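Local coordinates for protein alpha-14 giardin (Giardia lamblia, PDB 3CHJ) that binds calcium and, as an annexin, probably acts as a calcium-regulated structural element linking the phospholipid bilayer to the underlying axoneme, at residues A[108-113]-A[233-238]; A[133-138]-A[147-152]; A[170-175]-A[190-195]. One frame throughout, in Å; residues are numbered along the deposited sequence.

Interaction 1 (A[108-113]-A[233-238])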
loop_
_atom_site.group_PDB
_atom_site.type_symbol
_atom_site.label_atom_id
_atom_site.label_comp_id
_atom_site.label_asym_id
_atom_site.label_seq_id
_atom_site.Cartn_x
_atom_site.Cartn_y
_atom_site.Cartn_z
ATOM N N LEU A 108 -2.541 5.342 -3.498
ATOM C CA LEU A 108 -1.882 6.352 -4.321
ATOM C C LEU A 108 -0.548 6.798 -3.759
ATOM O O LEU A 108 0.337 7.192 -4.533
ATOM C CB LEU A 108 -2.811 7.533 -4.560
ATOM C CG LEU A 108 -3.931 7.176 -5.534
ATOM C CD1 LEU A 108 -5.039 8.225 -5.506
ATOM C CD2 LEU A 108 -3.347 7.034 -6.971
ATOM N N LEU A 109 -0.391 6.729 -2.434
ATOM C CA LEU A 109 0.812 7.283 -1.791
ATOM C C LEU A 109 1.928 6.261 -1.614
ATOM O O LEU A 109 2.987 6.597 -1.082
ATOM C CB LEU A 109 0.497 7.968 -0.467
ATOM C CG LEU A 109 -0.486 9.133 -0.582
ATOM C CD1 LEU A 109 -0.667 9.771 0.800
ATOM C CD2 LEU A 109 0.025 10.141 -1.613
ATOM N N THR A 110 1.693 5.030 -2.055
ATOM C CA THR A 110 2.702 3.976 -1.807
ATOM C C THR A 110 3.099 3.241 -3.073
ATOM O O THR A 110 3.601 2.110 -3.014
ATOM C CB THR A 110 2.263 2.960 -0.760
ATOM O OG1 THR A 110 1.154 2.207 -1.277
ATOM C CG2 THR A 110 1.901 3.627 0.566
ATOM N N ILE A 111 2.879 3.884 -4.207
ATOM C CA ILE A 111 3.336 3.361 -5.492
ATOM C C ILE A 111 4.261 4.332 -6.225
ATOM O O ILE A 111 4.176 5.557 -6.076
ATOM C CB ILE A 111 2.162 2.923 -6.383
ATOM C CG1 ILE A 111 1.221 4.111 -6.669
ATOM C CG2 ILE A 111 1.460 1.758 -5.706
ATOM C CD1 ILE A 111 0.025 3.786 -7.539
ATOM N N GLU A 112 5.152 3.767 -7.030
ATOM C CA GLU A 112 6.140 4.580 -7.731
ATOM C C GLU A 112 5.490 5.451 -8.814
ATOM O O GLU A 112 4.389 5.137 -9.296
ATOM C CB GLU A 112 7.220 3.672 -8.340
ATOM C CG GLU A 112 7.887 2.709 -7.337
ATOM C CD GLU A 112 8.711 3.419 -6.268
ATOM O OE1 GLU A 112 9.171 4.550 -6.507
ATOM O OE2 GLU A 112 8.902 2.835 -5.181
ATOM N N THR A 113 6.153 6.549 -9.195
ATOM C CA THR A 113 5.581 7.459 -10.196
ATOM C C THR A 113 5.311 6.734 -11.513
ATOM O O THR A 113 4.268 6.959 -12.143
ATOM C CB THR A 113 6.463 8.707 -10.486
ATOM O OG1 THR A 113 7.350 8.956 -9.390
ATOM C CG2 THR A 113 5.575 9.931 -10.721
ATOM N N PHE A 233 0.295 12.222 5.202
ATOM C CA PHE A 233 1.648 12.812 5.093
ATOM C C PHE A 233 2.717 11.957 5.752
ATOM O O PHE A 233 3.868 11.913 5.268
ATOM C CB PHE A 233 1.661 14.263 5.579
ATOM C CG PHE A 233 1.128 15.223 4.561
ATOM C CD1 PHE A 233 2.015 15.919 3.725
ATOM C CD2 PHE A 233 -0.237 15.415 4.407
ATOM C CE1 PHE A 233 1.538 16.814 2.743
ATOM C CE2 PHE A 233 -0.727 16.303 3.431
ATOM C CZ PHE A 233 0.163 17.016 2.613
ATOM N N LYS A 234 2.365 11.258 6.832
ATOM C CA LYS A 234 3.306 10.290 7.411
ATOM C C LYS A 234 3.572 9.153 6.416
ATOM O O LYS A 234 4.726 8.733 6.229
ATOM C CB LYS A 234 2.748 9.700 8.705
ATOM C CG LYS A 234 2.813 10.611 9.910
ATOM C CD LYS A 234 2.174 9.902 11.097
ATOM C CE LYS A 234 2.504 10.663 12.355
ATOM N NZ LYS A 234 1.990 9.966 13.576
ATOM N N LEU A 235 2.510 8.663 5.778
ATOM C CA LEU A 235 2.638 7.551 4.837
ATOM C C LEU A 235 3.495 7.969 3.634
ATOM O O LEU A 235 4.391 7.213 3.244
ATOM C CB LEU A 235 1.252 7.057 4.408
ATOM C CG LEU A 235 1.313 5.856 3.457
ATOM C CD1 LEU A 235 1.929 4.651 4.137
ATOM C CD2 LEU A 235 -0.090 5.541 2.905
ATOM N N ALA A 236 3.262 9.171 3.099
ATOM C CA ALA A 236 4.046 9.700 1.976
ATOM C C ALA A 236 5.497 9.869 2.409
ATOM O O ALA A 236 6.417 9.493 1.675
ATOM C CB ALA A 236 3.490 11.024 1.482
ATOM N N HIS A 237 5.701 10.431 3.599
ATOM C CA HIS A 237 7.062 10.533 4.145
ATOM C C HIS A 237 7.774 9.182 4.124
ATOM O O HIS A 237 8.880 9.043 3.594
ATOM C CB HIS A 237 7.068 11.075 5.585
ATOM C CG HIS A 237 8.431 11.038 6.209
ATOM N ND1 HIS A 237 8.979 9.879 6.717
ATOM C CD2 HIS A 237 9.375 11.998 6.350
ATOM C CE1 HIS A 237 10.207 10.131 7.149
ATOM N NE2 HIS A 237 10.461 11.414 6.952
ATOM N N ASP A 238 7.135 8.181 4.713
ATOM C CA ASP A 238 7.743 6.880 4.874
ATOM C C ASP A 238 7.953 6.187 3.526
ATOM O O ASP A 238 8.987 5.542 3.310
ATOM C CB ASP A 238 6.864 6.040 5.791
ATOM C CG ASP A 238 6.919 6.508 7.238
ATOM O OD1 ASP A 238 7.679 7.457 7.572
ATOM O OD2 ASP A 238 6.207 5.914 8.072
#

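Interaction 2 (A[133-138]-A[147-152])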
loop_
_atom_site.group_PDB
_atom_site.type_symbol
_atom_site.label_atom_id
_atom_site.label_comp_id
_atom_site.label_asym_id
_atom_site.label_seq_id
_atom_site.Cartn_x
_atom_site.Cartn_y
_atom_site.Cartn_z
ATOM N N ASP A 133 -9.868 11.973 -12.308
ATOM C CA ASP A 133 -11.154 12.613 -12.210
ATOM C C ASP A 133 -12.055 11.953 -11.182
ATOM O O ASP A 133 -12.741 12.648 -10.428
ATOM C CB ASP A 133 -11.838 12.610 -13.567
ATOM C CG ASP A 133 -11.265 13.644 -14.527
ATOM O OD1 ASP A 133 -10.456 14.536 -14.129
ATOM O OD2 ASP A 133 -11.655 13.562 -15.710
ATOM N N VAL A 134 -12.041 10.618 -11.134
ATOM C CA VAL A 134 -12.871 9.892 -10.176
ATOM C C VAL A 134 -12.409 10.209 -8.751
ATOM O O VAL A 134 -13.226 10.433 -7.858
ATOM C CB VAL A 134 -12.837 8.371 -10.426
ATOM C CG1 VAL A 134 -13.529 7.630 -9.291
ATOM C CG2 VAL A 134 -13.520 8.057 -11.750
ATOM N N VAL A 135 -11.094 10.259 -8.550
ATOM C CA VAL A 135 -10.553 10.530 -7.224
ATOM C C VAL A 135 -10.946 11.939 -6.781
ATOM O O VAL A 135 -11.401 12.128 -5.649
ATOM C CB VAL A 135 -9.020 10.336 -7.187
ATOM C CG1 VAL A 135 -8.414 10.921 -5.868
ATOM C CG2 VAL A 135 -8.677 8.836 -7.346
ATOM N N ARG A 136 -10.777 12.922 -7.662
ATOM C CA ARG A 136 -11.113 14.306 -7.315
ATOM C C ARG A 136 -12.619 14.501 -7.066
ATOM O O ARG A 136 -13.031 15.209 -6.140
ATOM C CB ARG A 136 -10.615 15.253 -8.397
ATOM C CG ARG A 136 -10.759 16.705 -8.000
ATOM C CD ARG A 136 -10.214 17.616 -9.076
ATOM N NE ARG A 136 -10.115 18.986 -8.570
ATOM C CZ ARG A 136 -8.976 19.592 -8.243
ATOM N NH1 ARG A 136 -7.807 18.967 -8.369
ATOM N NH2 ARG A 136 -9.007 20.841 -7.798
ATOM N N LYS A 137 -13.446 13.890 -7.904
ATOM C CA LYS A 137 -14.904 14.000 -7.747
ATOM C C LYS A 137 -15.373 13.469 -6.389
ATOM O O LYS A 137 -16.229 14.074 -5.723
ATOM C CB LYS A 137 -15.599 13.263 -8.893
ATOM C CG LYS A 137 -17.121 13.203 -8.799
ATOM C CD LYS A 137 -17.696 12.610 -10.085
ATOM C CE LYS A 137 -17.608 11.096 -10.097
ATOM N NZ LYS A 137 -18.684 10.479 -9.279
ATOM N N ASP A 138 -14.766 12.372 -5.957
ATOM C CA ASP A 138 -15.173 11.713 -4.726
ATOM C C ASP A 138 -14.557 12.339 -3.487
ATOM O O ASP A 138 -15.199 12.377 -2.439
ATOM C CB ASP A 138 -14.876 10.213 -4.807
ATOM C CG ASP A 138 -15.698 9.524 -5.888
ATOM O OD1 ASP A 138 -16.806 9.994 -6.199
ATOM O OD2 ASP A 138 -15.225 8.517 -6.428
ATOM N N LYS A 147 -5.760 17.085 -1.393
ATOM C CA LYS A 147 -4.867 17.842 -2.279
ATOM C C LYS A 147 -3.644 16.974 -2.617
ATOM O O LYS A 147 -3.164 16.965 -3.755
ATOM C CB LYS A 147 -4.400 19.141 -1.624
ATOM C CG LYS A 147 -5.513 20.135 -1.382
ATOM C CD LYS A 147 -4.967 21.424 -0.768
ATOM C CE LYS A 147 -6.065 22.421 -0.464
ATOM N NZ LYS A 147 -6.700 22.952 -1.701
ATOM N N LEU A 148 -3.148 16.239 -1.618
ATOM C CA LEU A 148 -1.952 15.431 -1.799
ATOM C C LEU A 148 -2.220 14.293 -2.788
ATOM O O LEU A 148 -1.454 14.126 -3.748
ATOM C CB LEU A 148 -1.430 14.900 -0.453
ATOM C CG LEU A 148 -0.212 13.988 -0.550
ATOM C CD1 LEU A 148 0.984 14.737 -1.151
ATOM C CD2 LEU A 148 0.111 13.456 0.808
ATOM N N ILE A 149 -3.266 13.487 -2.560
ATOM C CA ILE A 149 -3.515 12.372 -3.489
ATOM C C ILE A 149 -3.934 12.858 -4.891
ATOM O O ILE A 149 -3.605 12.203 -5.868
ATOM C CB ILE A 149 -4.466 11.287 -2.954
ATOM C CG1 ILE A 149 -5.904 11.827 -2.816
ATOM C CG2 ILE A 149 -3.910 10.712 -1.656
ATOM C CD1 ILE A 149 -6.934 10.722 -2.447
ATOM N N ASN A 150 -4.643 13.990 -4.984
ATOM C CA ASN A 150 -4.959 14.545 -6.306
ATOM C C ASN A 150 -3.683 14.945 -7.045
ATOM O O ASN A 150 -3.552 14.704 -8.271
ATOM C CB ASN A 150 -5.874 15.770 -6.189
ATOM C CG ASN A 150 -7.291 15.410 -5.806
ATOM O OD1 ASN A 150 -7.780 14.300 -6.096
ATOM N ND2 ASN A 150 -7.965 16.338 -5.159
ATOM N N ALA A 151 -2.742 15.562 -6.332
ATOM C CA ALA A 151 -1.488 15.965 -6.965
ATOM C C ALA A 151 -0.706 14.742 -7.448
ATOM O O ALA A 151 -0.077 14.739 -8.521
ATOM C CB ALA A 151 -0.657 16.788 -6.013
ATOM N N VAL A 152 -0.680 13.706 -6.628
ATOM C CA VAL A 152 0.000 12.483 -7.004
ATOM C C VAL A 152 -0.706 11.786 -8.176
ATOM O O VAL A 152 -0.049 11.319 -9.117
ATOM C CB VAL A 152 0.119 11.540 -5.783
ATOM C CG1 VAL A 152 0.558 10.140 -6.190
ATOM C CG2 VAL A 152 1.075 12.156 -4.771
#

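Interaction 3 (A[170-175]-A[190-195]). With CA (calcium ion), chain B.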
loop_
_atom_site.group_PDB
_atom_site.type_symbol
_atom_site.label_atom_id
_atom_site.label_comp_id
_atom_site.label_asym_id
_atom_site.label_seq_id
_atom_site.Cartn_x
_atom_site.Cartn_y
_atom_site.Cartn_z
ATOM N N VAL A 170 13.719 25.754 4.133
ATOM C CA VAL A 170 13.343 26.927 4.889
ATOM C C VAL A 170 11.819 27.066 4.939
ATOM O O VAL A 170 11.230 27.350 5.993
ATOM C CB VAL A 170 14.020 28.184 4.294
ATOM C CG1 VAL A 170 13.477 29.433 4.925
ATOM C CG2 VAL A 170 15.543 28.083 4.502
ATOM N N LEU A 171 11.181 26.833 3.795
ATOM C CA LEU A 171 9.729 26.928 3.695
ATOM C C LEU A 171 8.985 25.878 4.538
ATOM O O LEU A 171 8.006 26.203 5.226
ATOM C CB LEU A 171 9.301 26.844 2.224
ATOM C CG LEU A 171 9.678 28.089 1.403
ATOM C CD1 LEU A 171 9.507 27.786 -0.072
ATOM C CD2 LEU A 171 8.835 29.284 1.822
ATOM N N VAL A 172 9.472 24.637 4.499
ATOM C CA VAL A 172 8.809 23.597 5.285
ATOM C C VAL A 172 9.031 23.753 6.798
ATOM O O VAL A 172 8.128 23.482 7.593
ATOM C CB VAL A 172 9.090 22.160 4.781
ATOM C CG1 VAL A 172 10.432 21.583 5.278
ATOM C CG2 VAL A 172 7.908 21.259 5.185
ATOM N N ARG A 173 10.214 24.229 7.178
ATOM C CA ARG A 173 10.448 24.588 8.576
ATOM C C ARG A 173 9.483 25.673 9.044
ATOM O O ARG A 173 8.903 25.575 10.128
ATOM C CB ARG A 173 11.895 25.015 8.811
ATOM C CG ARG A 173 12.155 25.508 10.223
ATOM C CD ARG A 173 12.068 24.368 11.240
ATOM N NE ARG A 173 12.680 24.744 12.524
ATOM C CZ ARG A 173 13.011 23.882 13.484
ATOM N NH1 ARG A 173 12.775 22.586 13.343
ATOM N NH2 ARG A 173 13.576 24.320 14.604
ATOM N N LYS A 174 9.308 26.713 8.228
ATOM C CA LYS A 174 8.344 27.771 8.530
ATOM C C LYS A 174 6.942 27.196 8.751
ATOM O O LYS A 174 6.271 27.505 9.738
ATOM C CB LYS A 174 8.355 28.822 7.410
ATOM C CG LYS A 174 7.488 30.052 7.644
ATOM C CD LYS A 174 6.061 29.850 7.149
ATOM C CE LYS A 174 5.119 30.937 7.650
ATOM N NZ LYS A 174 3.724 30.766 7.132
ATOM N N ALA A 175 6.535 26.310 7.848
ATOM C CA ALA A 175 5.233 25.661 7.947
ATOM C C ALA A 175 5.102 24.817 9.219
ATOM O O ALA A 175 4.068 24.833 9.881
ATOM C CB ALA A 175 4.995 24.811 6.697
ATOM N N ILE A 190 2.418 20.408 -0.457
ATOM C CA ILE A 190 2.054 19.625 -1.637
ATOM C C ILE A 190 3.230 19.459 -2.595
ATOM O O ILE A 190 3.486 18.376 -3.084
ATOM C CB ILE A 190 0.803 20.205 -2.351
ATOM C CG1 ILE A 190 -0.384 20.277 -1.382
ATOM C CG2 ILE A 190 0.454 19.385 -3.600
ATOM C CD1 ILE A 190 -0.816 18.927 -0.775
ATOM N N ARG A 191 3.970 20.540 -2.830
ATOM C CA ARG A 191 5.107 20.460 -3.725
ATOM C C ARG A 191 6.110 19.400 -3.246
ATOM O O ARG A 191 6.549 18.547 -4.014
ATOM C CB ARG A 191 5.770 21.837 -3.875
ATOM C CG ARG A 191 6.988 21.798 -4.777
ATOM C CD ARG A 191 7.586 23.182 -5.070
ATOM N NE ARG A 191 8.089 23.864 -3.880
ATOM C CZ ARG A 191 7.430 24.803 -3.213
ATOM N NH1 ARG A 191 6.235 25.190 -3.619
ATOM N NH2 ARG A 191 7.975 25.363 -2.142
ATOM N N ILE A 192 6.447 19.439 -1.955
ATOM C CA ILE A 192 7.443 18.509 -1.450
ATOM C C ILE A 192 6.904 17.079 -1.479
ATOM O O ILE A 192 7.523 16.168 -2.048
ATOM C CB ILE A 192 7.882 18.885 -0.033
ATOM C CG1 ILE A 192 8.611 20.252 -0.056
ATOM C CG2 ILE A 192 8.798 17.805 0.523
ATOM C CD1 ILE A 192 8.797 20.868 1.331
ATOM N N PHE A 193 5.741 16.875 -0.875
ATOM C CA PHE A 193 5.294 15.506 -0.680
ATOM C C PHE A 193 4.701 14.865 -1.925
ATOM O O PHE A 193 4.756 13.624 -2.071
ATOM C CB PHE A 193 4.342 15.414 0.516
ATOM C CG PHE A 193 5.053 15.486 1.843
ATOM C CD1 PHE A 193 5.559 16.704 2.330
ATOM C CD2 PHE A 193 5.246 14.328 2.608
ATOM C CE1 PHE A 193 6.250 16.756 3.548
ATOM C CE2 PHE A 193 5.937 14.387 3.826
ATOM C CZ PHE A 193 6.417 15.574 4.299
ATOM N N ALA A 194 4.191 15.686 -2.847
ATOM C CA ALA A 194 3.626 15.130 -4.082
ATOM C C ALA A 194 4.603 15.055 -5.247
ATOM O O ALA A 194 4.431 14.200 -6.125
ATOM C CB ALA A 194 2.386 15.899 -4.520
ATOM N N THR A 195 5.595 15.959 -5.282
ATOM C CA THR A 195 6.440 16.095 -6.485
ATOM C C THR A 195 7.934 15.796 -6.303
ATOM O O THR A 195 8.671 15.714 -7.296
ATOM C CB THR A 195 6.260 17.471 -7.215
ATOM O OG1 THR A 195 7.042 18.486 -6.571
ATOM C CG2 THR A 195 4.797 17.897 -7.257
HETATM CA CA CA B . 1.881 25.387 9.951
#

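Interaction 1 (A[108-113]-A[233-238])
Leu109 and Ala236 mark where the backbones of loop 108-113 and helical segment 233-238 come nearest, their CA atoms 5.5 Å apart. The turn between helix 101-108 and helix 113-127 is thereby laid against helix 227-241 in the interior of the all-helical annexin fold. No hydrogen bond joins the two segments; the seam is made of carbon. Leu235 carries most of it from the helix. With its CG opposite the backbone N (chi1 -178°), it extends toward the loop and presents its branched end to the methyl group of Thr110. Thr110 CG2 lies 3.6 Å from Leu235 CD2, and both CG and CD1 of the same leucine are almost as near, so one methyl rests on the whole fork. Leu235 CD2 also reaches Leu109 CB, at 4.2 Å. The small side chain of Ala236 suits the close backbone approach, and its CB meets Leu109 CD1 at 4.4 Å. The two branches of Thr110 serve different partners: while CG2 faces the leucine, OG1 hydrogen-bonds to Asp106 O of the preceding helix, which holds chi1 so that CG2 points at the leucine. On the helix, His237 ND1 donates to Asp238 OD1 (2.9 Å) nearly in the ring plane, meeting the anti side of a carboxylate oxygen that also forms a salt bridge with Arg218 NE.

Interaction 2 (A[133-138]-A[147-152])
Asn150 ND2 is gripped by two acceptors, Gly140 O and Asp141 OD1, both in the turn that links the helices, while the rest of its amide lies against Val135 and Arg136. The two helices, 131-139 and 144-154, form an antiparallel helical hairpin of the annexin fold; their short segments 133-138 and 147-152 run at 166° with axes 9.7 Å apart. Asn150 faces the partner helix near the point of nearest backbone approach, where its CA stands 6.2 Å from Arg136 CA. The amide is shared between two tasks: its nitrogen ties down the turn, whereas its oxygen settles into the surface of the opposite helix. OD1 lies 3.4 Å from Val135 CG1 and 3.5 Å from Arg136 CA, and no hydrogen bond passes between the segments. Along the outer side of the hairpin the extended chain of Arg136 crosses the asparagine at about a right angle. Its CG comes to 4.0 Å from Asn150 ND2, and its guanidinium is inclined by only 24° to the amide plane, meeting ND2 obliquely. Arg136 NH2 makes a long, weak ion pair with Asp141 OD2, and Lys147 NZ hydrogen-bonds to Asp141 O, so this aspartate draws groups from both helices onto the turn. The inner side is apolar. Ile149 holds CG1 between its backbone N and carbonyl carbon (chi1 68°), and from there the chain runs toward the partner helix, although its CB does not face that way. Leu108 covers both Val135 and Ile149 from helix 101-108. The terminal methyl, Ile149 CD1, ends 3.7 Å from Val135 CG1.

Interaction 3 (A[170-175]-A[190-195])
Val172 and Ile192 form the buried half of the contact between helix 162-177 and helix 186-195, and Leu171 with Arg191 its outer half. These consecutive helices of the annexin fold flank the calcium-binding loop that supplies Thr178, Gly180 and Glu185. The backbones stay well apart, their nearest CA atoms, those of Val172 and Ile192, 8.6 Å from each other, and side chains must bridge the interval. Ile192 does so with its longer branch: CG1 lies beside the backbone N (chi1 -65°) and the chain then extends (chi2 166°), driving CD1 to 3.7 Å from Val172 CB. Val172 turns CG2 toward the same methyl, at 4.0 Å, so CD1 rests against the valine's branch point. Phe201 and Leu204 of helix 198-211 also cover Ile192. Arg191 leaves its helix extended and then bends at chi3 (63°), which brings the guanidinium round to Asp168 for a salt bridge through NH2. That same NH2 approaches Leu171 CD1 to 3.5 Å, the methyl lying at the edge of the guanidinium and near its plane. Ala175 O binds the calcium ion at 2.3 Å, together with ligands from the loop and Glu224. Between the segments the chemistry is thus wholly van der Waals, and the charge of Arg191 is answered within the first helix by Asp168; this salt bridge, with the valine-isoleucine packing, joins the helix that supplies a calcium ligand to its successor.

In the fold
Interaction 1 lies deepest, about 8 Å between its centre and that of the chain, while interaction 2 and the partly buried interaction 3 stand about 17 and 23 Å out. The chemistry follows: aliphatic groups alone meet across interaction 1, whereas the outer two each put an arginine at their margin. Leu109 of interaction 1 packs on Leu148, Ile149 and Val152 of helix 144-154, and Phe193 of interaction 3 meets Phe233 edge-to-face. Interactions 2 and 3 touch through Ala151 and Ala194, whose CB atoms are 3.5 Å apart. Helices 144-154, 186-195 and 227-241 thus touch one another, and helix 162-177, packed on 186-195, supplies Ala175 O to the calcium.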